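Local coordinates for hypothetical protein TTHA0179 (Thermus thermophilus, PDB 2DPW) that is of unknown function but probably transfers nucleotidyl groups, like MobA-type NTP transferases, at residues S4-A9 / E74-A79; A112-P117 / L149-S154. One frame throughout, in Å; residues are numbered along the deposited sequence.

Contact 1: S4-A9 / E74-A79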
ATOM      1  N   SER A   4      -1.340  -1.675  15.669  1.00 44.91           N
ATOM      2  CA  SER A   4      -1.880  -0.622  14.838  1.00 43.51           C
ATOM      3  C   SER A   4      -1.806  -0.841  13.349  1.00 39.13           C
ATOM      4  O   SER A   4      -0.979  -1.590  12.841  1.00 46.02           O
ATOM      5  CB  SER A   4      -1.209   0.700  15.179  1.00 52.43           C
ATOM      6  OG  SER A   4      -1.584   1.106  16.477  1.00 66.89           O
ATOM      7  N   ALA A   5      -2.707  -0.162  12.663  1.00 36.47           N
ATOM      8  CA  ALA A   5      -2.794  -0.204  11.221  1.00 43.16           C
ATOM      9  C   ALA A   5      -3.097   1.232  10.839  1.00 43.97           C
ATOM     10  O   ALA A   5      -3.583   2.003  11.668  1.00 49.11           O
ATOM     11  CB  ALA A   5      -3.925  -1.103  10.798  1.00 39.80           C
ATOM     12  N   ILE A   6      -2.788   1.618   9.609  1.00 40.94           N
ATOM     13  CA  ILE A   6      -3.091   2.978   9.187  1.00 39.06           C
ATOM     14  C   ILE A   6      -3.701   2.946   7.813  1.00 36.25           C
ATOM     15  O   ILE A   6      -3.212   2.277   6.909  1.00 45.71           O
ATOM     16  CB  ILE A   6      -1.845   3.884   9.146  1.00 39.96           C
ATOM     17  CG1 ILE A   6      -1.200   3.948  10.536  1.00 39.25           C
ATOM     18  CG2 ILE A   6      -2.246   5.272   8.639  1.00 28.98           C
ATOM     19  CD1 ILE A   6       0.026   4.824  10.628  1.00 36.87           C
ATOM     20  N   VAL A   7      -4.785   3.678   7.659  1.00 32.24           N
ATOM     21  CA  VAL A   7      -5.457   3.729   6.388  1.00 29.96           C
ATOM     22  C   VAL A   7      -5.393   5.125   5.818  1.00 39.11           C
ATOM     23  O   VAL A   7      -5.964   6.077   6.368  1.00 39.19           O
ATOM     24  CB  VAL A   7      -6.898   3.305   6.530  1.00 19.57           C
ATOM     25  CG1 VAL A   7      -7.580   3.371   5.205  1.00 18.47           C
ATOM     26  CG2 VAL A   7      -6.943   1.903   7.089  1.00 18.61           C
ATOM     27  N   LEU A   8      -4.665   5.230   4.712  1.00 42.69           N
ATOM     28  CA  LEU A   8      -4.492   6.487   4.013  1.00 40.55           C
ATOM     29  C   LEU A   8      -5.561   6.541   2.949  1.00 44.03           C
ATOM     30  O   LEU A   8      -5.309   6.273   1.779  1.00 48.90           O
ATOM     31  CB  LEU A   8      -3.103   6.533   3.387  1.00 37.13           C
ATOM     32  CG  LEU A   8      -1.971   6.399   4.407  1.00 35.56           C
ATOM     33  CD1 LEU A   8      -0.643   6.452   3.688  1.00 21.74           C
ATOM     34  CD2 LEU A   8      -2.070   7.518   5.449  1.00 30.37           C
ATOM     35  N   ALA A   9      -6.769   6.861   3.386  1.00 56.87           N
ATOM     36  CA  ALA A   9      -7.909   6.960   2.496  1.00 67.83           C
ATOM     37  C   ALA A   9      -7.976   8.390   2.021  1.00 72.12           C
ATOM     38  O   ALA A   9      -8.881   8.773   1.281  1.00 85.03           O
ATOM     39  CB  ALA A   9      -9.178   6.599   3.231  1.00 65.94           C
ATOM     40  N   GLU A  74       2.684  12.438   3.778  1.00 58.42           N
ATOM     41  CA  GLU A  74       2.483  13.501   4.733  1.00 64.34           C
ATOM     42  C   GLU A  74       1.475  12.949   5.730  1.00 59.60           C
ATOM     43  O   GLU A  74       1.625  13.098   6.944  1.00 56.67           O
ATOM     44  CB  GLU A  74       1.961  14.741   3.992  1.00 74.63           C
ATOM     45  CG  GLU A  74       2.891  15.217   2.843  1.00 84.11           C
ATOM     46  CD  GLU A  74       2.796  14.385   1.546  1.00 89.88           C
ATOM     47  OE1 GLU A  74       3.169  13.191   1.529  1.00 93.67           O
ATOM     48  OE2 GLU A  74       2.345  14.942   0.525  1.00 99.05           O
ATOM     49  N   ASN A  75       0.461  12.279   5.192  1.00 55.22           N
ATOM     50  CA  ASN A  75      -0.576  11.658   5.998  1.00 51.51           C
ATOM     51  C   ASN A  75       0.036  10.503   6.768  1.00 50.11           C
ATOM     52  O   ASN A  75      -0.336  10.237   7.901  1.00 51.09           O
ATOM     53  CB  ASN A  75      -1.714  11.145   5.114  1.00 45.57           C
ATOM     54  CG  ASN A  75      -2.564  12.274   4.550  1.00 55.68           C
ATOM     55  OD1 ASN A  75      -2.624  13.363   5.125  1.00 55.27           O
ATOM     56  ND2 ASN A  75      -3.248  12.013   3.441  1.00 43.91           N
ATOM     57  N   LEU A  76       0.984   9.813   6.148  1.00 48.45           N
ATOM     58  CA  LEU A  76       1.628   8.700   6.817  1.00 47.53           C
ATOM     59  C   LEU A  76       2.414   9.169   8.039  1.00 45.58           C
ATOM     60  O   LEU A  76       2.415   8.510   9.069  1.00 48.17           O
ATOM     61  CB  LEU A  76       2.569   7.963   5.861  1.00 44.66           C
ATOM     62  CG  LEU A  76       3.317   6.802   6.528  1.00 44.33           C
ATOM     63  CD1 LEU A  76       2.327   5.691   6.882  1.00 39.82           C
ATOM     64  CD2 LEU A  76       4.397   6.290   5.604  1.00 32.82           C
ATOM     65  N   GLU A  77       3.092  10.304   7.927  1.00 49.54           N
ATOM     66  CA  GLU A  77       3.864  10.799   9.057  1.00 47.82           C
ATOM     67  C   GLU A  77       2.917  11.188  10.183  1.00 52.83           C
ATOM     68  O   GLU A  77       3.162  10.868  11.347  1.00 48.89           O
ATOM     69  CB  GLU A  77       4.728  11.991   8.640  1.00 43.85           C
ATOM     70  CG  GLU A  77       5.736  11.665   7.532  1.00 55.42           C
ATOM     71  CD  GLU A  77       6.730  12.798   7.256  1.00 65.30           C
ATOM     72  OE1 GLU A  77       6.326  13.985   7.283  1.00 69.93           O
ATOM     73  OE2 GLU A  77       7.916  12.494   6.995  1.00 62.16           O
ATOM     74  N   GLN A  78       1.824  11.861   9.827  1.00 55.72           N
ATOM     75  CA  GLN A  78       0.816  12.292  10.802  1.00 55.47           C
ATOM     76  C   GLN A  78       0.342  11.088  11.628  1.00 52.40           C
ATOM     77  O   GLN A  78       0.450  11.073  12.855  1.00 52.47           O
ATOM     78  CB  GLN A  78      -0.365  12.940  10.060  1.00 50.03           C
ATOM     79  CG  GLN A  78      -1.498  13.474  10.931  1.00 46.45           C
ATOM     80  CD  GLN A  78      -2.649  14.066  10.106  1.00 59.65           C
ATOM     81  OE1 GLN A  78      -3.639  14.540  10.655  1.00 60.54           O
ATOM     82  NE2 GLN A  78      -2.517  14.034   8.784  1.00 59.11           N
ATOM     83  N   ALA A  79      -0.161  10.073  10.934  1.00 46.25           N
ATOM     84  CA  ALA A  79      -0.654   8.852  11.559  1.00 42.32           C
ATOM     85  C   ALA A  79       0.413   8.129  12.392  1.00 42.66           C
ATOM     86  O   ALA A  79       0.115   7.558  13.437  1.00 39.86           O
ATOM     87  CB  ALA A  79      -1.203   7.925  10.482  1.00 30.67           C
TER
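Ile6 of strand 4-8 meets Ala79 of helix 72-81 with three of its four side-chain carbons, and the branch sets how they are shared. Its CB points toward the helix. From there CG2 runs anti to the backbone N and reaches the methyl of the alanine, Ile6 CG2 lying 3.4 Å from Ala79 CB. The other arm leaves anti to the carbonyl carbon (chi1 -59°) and passes the same methyl: Ile6 CG1 is 4.0 Å from Ala79 CB. At its end CD1 closes to 3.3 Å of Ala79 CB, with Leu76 CD1 off to another side, at the limit of contact, 4.5 Å from Ile6 CD1. The alanine methyl is thus held in the fork of the isoleucine. Strand 4-8 is hydrogen-bonded in parallel to strands 48-52 and 86-91, and the helix packs on one face of this alpha/beta sheet, 9.0 Å between segment axes, running roughly antiparallel to the strand (149°), an arrangement of the Rossmann-like GT-A nucleotidyltransferase core. Helix 35-44 takes the other face, where Val7 points. Two residues further along the strand, Leu8 divides its branches: CD2 touches the helix at Asn75 CB (3.7 Å), whereas CD1 goes to Leu76 CB, 4.2 Å away. Only the CB of Asn75 serves this apolar seam; its amide is engaged by the preceding loop, OD1 accepting from the backbone N of Arg69 and ND2 donating to Asp68. No hydrogen bond links strand and helix, and Val52 and Val89 of the neighbouring strands border the seam.

Contact 2: A112-P117 / L149-S154; sequences AALVYP and LLLDKS
Val115 and Leu150 form a hydrogen-bonded antiparallel pair, joined by two backbone bonds: Val115 N gives to Leu150 O at 2.9 Å, and Leu150 N returns to Val115 O at 3.0 Å. The ladder goes on past the non-hydrogen-bonded pair Leu114-Leu151 to Ala113, whose O accepts Asp152 N at 2.8 Å. CA-H...O contacts from Leu114 to Leu150 O and from Leu151 to Ala113 O fill the intervals between these bonds.

Apolar contacts fall on both faces of the sheet. On that of Leu114 and Leu151 the two side chains lie side by side and point the same way, with Leu114 CD1 3.8 Å from Leu151 CD2; Phe156 touches both. Leu149 reaches over to strand 114-120: with CG anti to its backbone N (chi1 -171°), its CD1 meets the backbone at Val115 O, comes to 3.9 Å from Tyr116 CD1, oblique to the ring, and also reaches Leu114 CG at 4.2 Å. The tyrosine and leucine side chains cross at about a right angle, and the phenol OH is tied to Gly146 O. On the other face Val115 and Leu150 meet at their bases, CB to CB, 4.1 Å apart.

One polar side chain closes the strand: Asp152, whose CB packs against Ala113 O at 3.6 Å, occupies the N-cap position of helix 153-156. The cap from its OD2 to Leu155 N is less certain, because the position of OD2 is doubtful. Strand 210-214 pairs in parallel with the far edge of 114-120, while 148-152 runs antiparallel between 86-91 and 114-120, as in the central mixed sheet of the GT-A fold of MobA-like transferases.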
ATOM      1  N   ALA A 112      11.964  -7.119   9.105  1.00 52.00           N
ATOM      2  CA  ALA A 112      12.589  -5.970   8.434  1.00 47.76           C
ATOM      3  C   ALA A 112      11.830  -4.666   8.687  1.00 44.45           C
ATOM      4  O   ALA A 112      10.600  -4.658   8.789  1.00 51.29           O
ATOM      5  CB  ALA A 112      12.695  -6.225   6.925  1.00 36.64           C
ATOM      6  N   ALA A 113      12.581  -3.571   8.785  1.00 39.01           N
ATOM      7  CA  ALA A 113      12.027  -2.242   9.025  1.00 34.30           C
ATOM      8  C   ALA A 113      10.882  -1.962   8.074  1.00 40.63           C
ATOM      9  O   ALA A 113       9.886  -1.323   8.426  1.00 43.39           O
ATOM     10  CB  ALA A 113      13.104  -1.198   8.822  1.00 26.66           C
ATOM     11  N   LEU A 114      11.033  -2.455   6.857  1.00 38.89           N
ATOM     12  CA  LEU A 114      10.040  -2.235   5.840  1.00 32.71           C
ATOM     13  C   LEU A 114       9.817  -3.483   5.002  1.00 35.52           C
ATOM     14  O   LEU A 114      10.768  -4.070   4.494  1.00 36.83           O
ATOM     15  CB  LEU A 114      10.502  -1.073   4.964  1.00 34.02           C
ATOM     16  CG  LEU A 114       9.621  -0.661   3.793  1.00 46.49           C
ATOM     17  CD1 LEU A 114       9.826   0.802   3.503  1.00 43.82           C
ATOM     18  CD2 LEU A 114       9.942  -1.522   2.587  1.00 51.84           C
ATOM     19  N   VAL A 115       8.555  -3.889   4.877  1.00 33.12           N
ATOM     20  CA  VAL A 115       8.205  -5.046   4.071  1.00 35.66           C
ATOM     21  C   VAL A 115       7.069  -4.666   3.125  1.00 37.98           C
ATOM     22  O   VAL A 115       6.038  -4.151   3.545  1.00 39.56           O
ATOM     23  CB  VAL A 115       7.799  -6.247   4.949  1.00 33.39           C
ATOM     24  CG1 VAL A 115       7.476  -7.467   4.074  1.00 22.98           C
ATOM     25  CG2 VAL A 115       8.938  -6.581   5.900  1.00 34.32           C
ATOM     26  N   TYR A 116       7.272  -4.915   1.836  1.00 33.57           N
ATOM     27  CA  TYR A 116       6.273  -4.584   0.837  1.00 32.47           C
ATOM     28  C   TYR A 116       5.727  -5.775   0.083  1.00 34.80           C
ATOM     29  O   TYR A 116       6.404  -6.349  -0.764  1.00 34.02           O
ATOM     30  CB  TYR A 116       6.857  -3.616  -0.166  1.00 36.43           C
ATOM     31  CG  TYR A 116       5.871  -3.204  -1.212  1.00 26.84           C
ATOM     32  CD1 TYR A 116       4.589  -2.815  -0.851  1.00 38.75           C
ATOM     33  CD2 TYR A 116       6.231  -3.148  -2.551  1.00 26.09           C
ATOM     34  CE1 TYR A 116       3.689  -2.371  -1.790  1.00 35.43           C
ATOM     35  CE2 TYR A 116       5.345  -2.702  -3.504  1.00 32.21           C
ATOM     36  CZ  TYR A 116       4.074  -2.314  -3.118  1.00 29.10           C
ATOM     37  OH  TYR A 116       3.183  -1.862  -4.051  1.00 30.81           O
ATOM     38  N   PRO A 117       4.478  -6.154   0.374  1.00 40.93           N
ATOM     39  CA  PRO A 117       3.848  -7.299  -0.296  1.00 39.60           C
ATOM     40  C   PRO A 117       3.636  -7.108  -1.801  1.00 31.02           C
ATOM     41  O   PRO A 117       3.106  -6.088  -2.240  1.00 31.21           O
ATOM     42  CB  PRO A 117       2.522  -7.488   0.455  1.00 30.40           C
ATOM     43  CG  PRO A 117       2.462  -6.472   1.515  1.00 17.98           C
ATOM     44  CD  PRO A 117       3.694  -5.636   1.509  1.00 20.51           C
ATOM     45  N   LEU A 149       1.630  -1.742   3.112  1.00 35.84           N
ATOM     46  CA  LEU A 149       3.024  -1.546   3.473  1.00 34.53           C
ATOM     47  C   LEU A 149       3.175  -1.784   4.967  1.00 35.54           C
ATOM     48  O   LEU A 149       2.552  -1.107   5.788  1.00 40.47           O
ATOM     49  CB  LEU A 149       3.495  -0.137   3.137  1.00 37.75           C
ATOM     50  CG  LEU A 149       5.004   0.078   3.280  1.00 36.80           C
ATOM     51  CD1 LEU A 149       5.754  -0.695   2.202  1.00 39.41           C
ATOM     52  CD2 LEU A 149       5.298   1.554   3.164  1.00 30.00           C
ATOM     53  N   LEU A 150       4.011  -2.756   5.305  1.00 31.22           N
ATOM     54  CA  LEU A 150       4.266  -3.134   6.684  1.00 34.63           C
ATOM     55  C   LEU A 150       5.527  -2.422   7.216  1.00 40.56           C
ATOM     56  O   LEU A 150       6.638  -2.634   6.719  1.00 44.92           O
ATOM     57  CB  LEU A 150       4.422  -4.655   6.742  1.00 28.03           C
ATOM     58  CG  LEU A 150       4.565  -5.302   8.113  1.00 40.16           C
ATOM     59  CD1 LEU A 150       3.520  -4.762   9.080  1.00 32.79           C
ATOM     60  CD2 LEU A 150       4.432  -6.800   7.947  1.00 31.53           C
ATOM     61  N   LEU A 151       5.357  -1.579   8.232  1.00 38.00           N
ATOM     62  CA  LEU A 151       6.493  -0.831   8.769  1.00 43.53           C
ATOM     63  C   LEU A 151       6.802  -1.005  10.233  1.00 44.69           C
ATOM     64  O   LEU A 151       5.918  -1.205  11.065  1.00 40.22           O
ATOM     65  CB  LEU A 151       6.308   0.674   8.580  1.00 36.05           C
ATOM     66  CG  LEU A 151       5.987   1.296   7.233  1.00 44.48           C
ATOM     67  CD1 LEU A 151       5.760   2.767   7.473  1.00 24.74           C
ATOM     68  CD2 LEU A 151       7.111   1.036   6.211  1.00 45.16           C
ATOM     69  N   ASP A 152       8.084  -0.896  10.541  1.00 50.10           N
ATOM     70  CA  ASP A 152       8.522  -0.935  11.913  1.00 49.10           C
ATOM     71  C   ASP A 152       8.759   0.552  12.157  1.00 44.78           C
ATOM     72  O   ASP A 152       9.826   1.071  11.832  1.00 43.97           O
ATOM     73  CB  ASP A 152       9.825  -1.689  12.045  1.00 49.00           C
ATOM     74  CG  ASP A 152      10.232  -1.839  13.471  1.00 56.97           C
ATOM     75  OD1 ASP A 152       9.673  -2.725  14.149  1.00 61.60           O
ATOM     76  OD2 ASP A 152      11.084  -1.050  13.931  1.00 49.23           O
ATOM     77  N   LYS A 153       7.732   1.229  12.674  1.00 40.15           N
ATOM     78  CA  LYS A 153       7.772   2.671  12.952  1.00 47.25           C
ATOM     79  C   LYS A 153       9.158   3.093  13.419  1.00 50.13           C
ATOM     80  O   LYS A 153       9.795   3.961  12.812  1.00 53.22           O
ATOM     81  CB  LYS A 153       6.785   3.061  14.053  1.00 33.48           C
ATOM     82  CG  LYS A 153       6.966   4.516  14.484  1.00 40.24           C
ATOM     83  CD  LYS A 153       5.971   4.960  15.533  1.00 44.80           C
ATOM     84  CE  LYS A 153       6.183   6.422  15.876  1.00 36.63           C
ATOM     85  NZ  LYS A 153       5.321   6.894  16.979  1.00 51.13           N
ATOM     86  N   SER A 154       9.595   2.485  14.522  1.00 52.50           N
ATOM     87  CA  SER A 154      10.884   2.745  15.139  1.00 47.61           C
ATOM     88  C   SER A 154      12.056   2.584  14.208  1.00 50.08           C
ATOM     89  O   SER A 154      12.963   3.393  14.252  1.00 57.84           O
ATOM     90  CB  SER A 154      11.079   1.795  16.293  1.00 48.41           C
ATOM     91  OG  SER A 154      10.502   0.524  16.014  1.00 67.83           O
TER

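How the contacts relate
Both contacts reach the same mixed sheet, their centres about 13 Å apart, and strand 86-91 bridges them: it pairs in parallel with 4-8 and antiparallel with 148-152. Direct packing also connects the two, since Leu76 CD2 of helix 72-81 approaches Leu151 CD1 to 4.2 Å; Val89, touched by Leu8, Leu76 and Leu149, is common to both. Along the chain 4-9 / 74-79 closes before 112-117 / 149-154 opens. The first lays a helix on the parallel part of the sheet, and the second extends that sheet by antiparallel pairing. No nucleotide is bound, but in relatives the glycine-rich loop after the first strand helps bind it, so contact 1 is probably nearer that site.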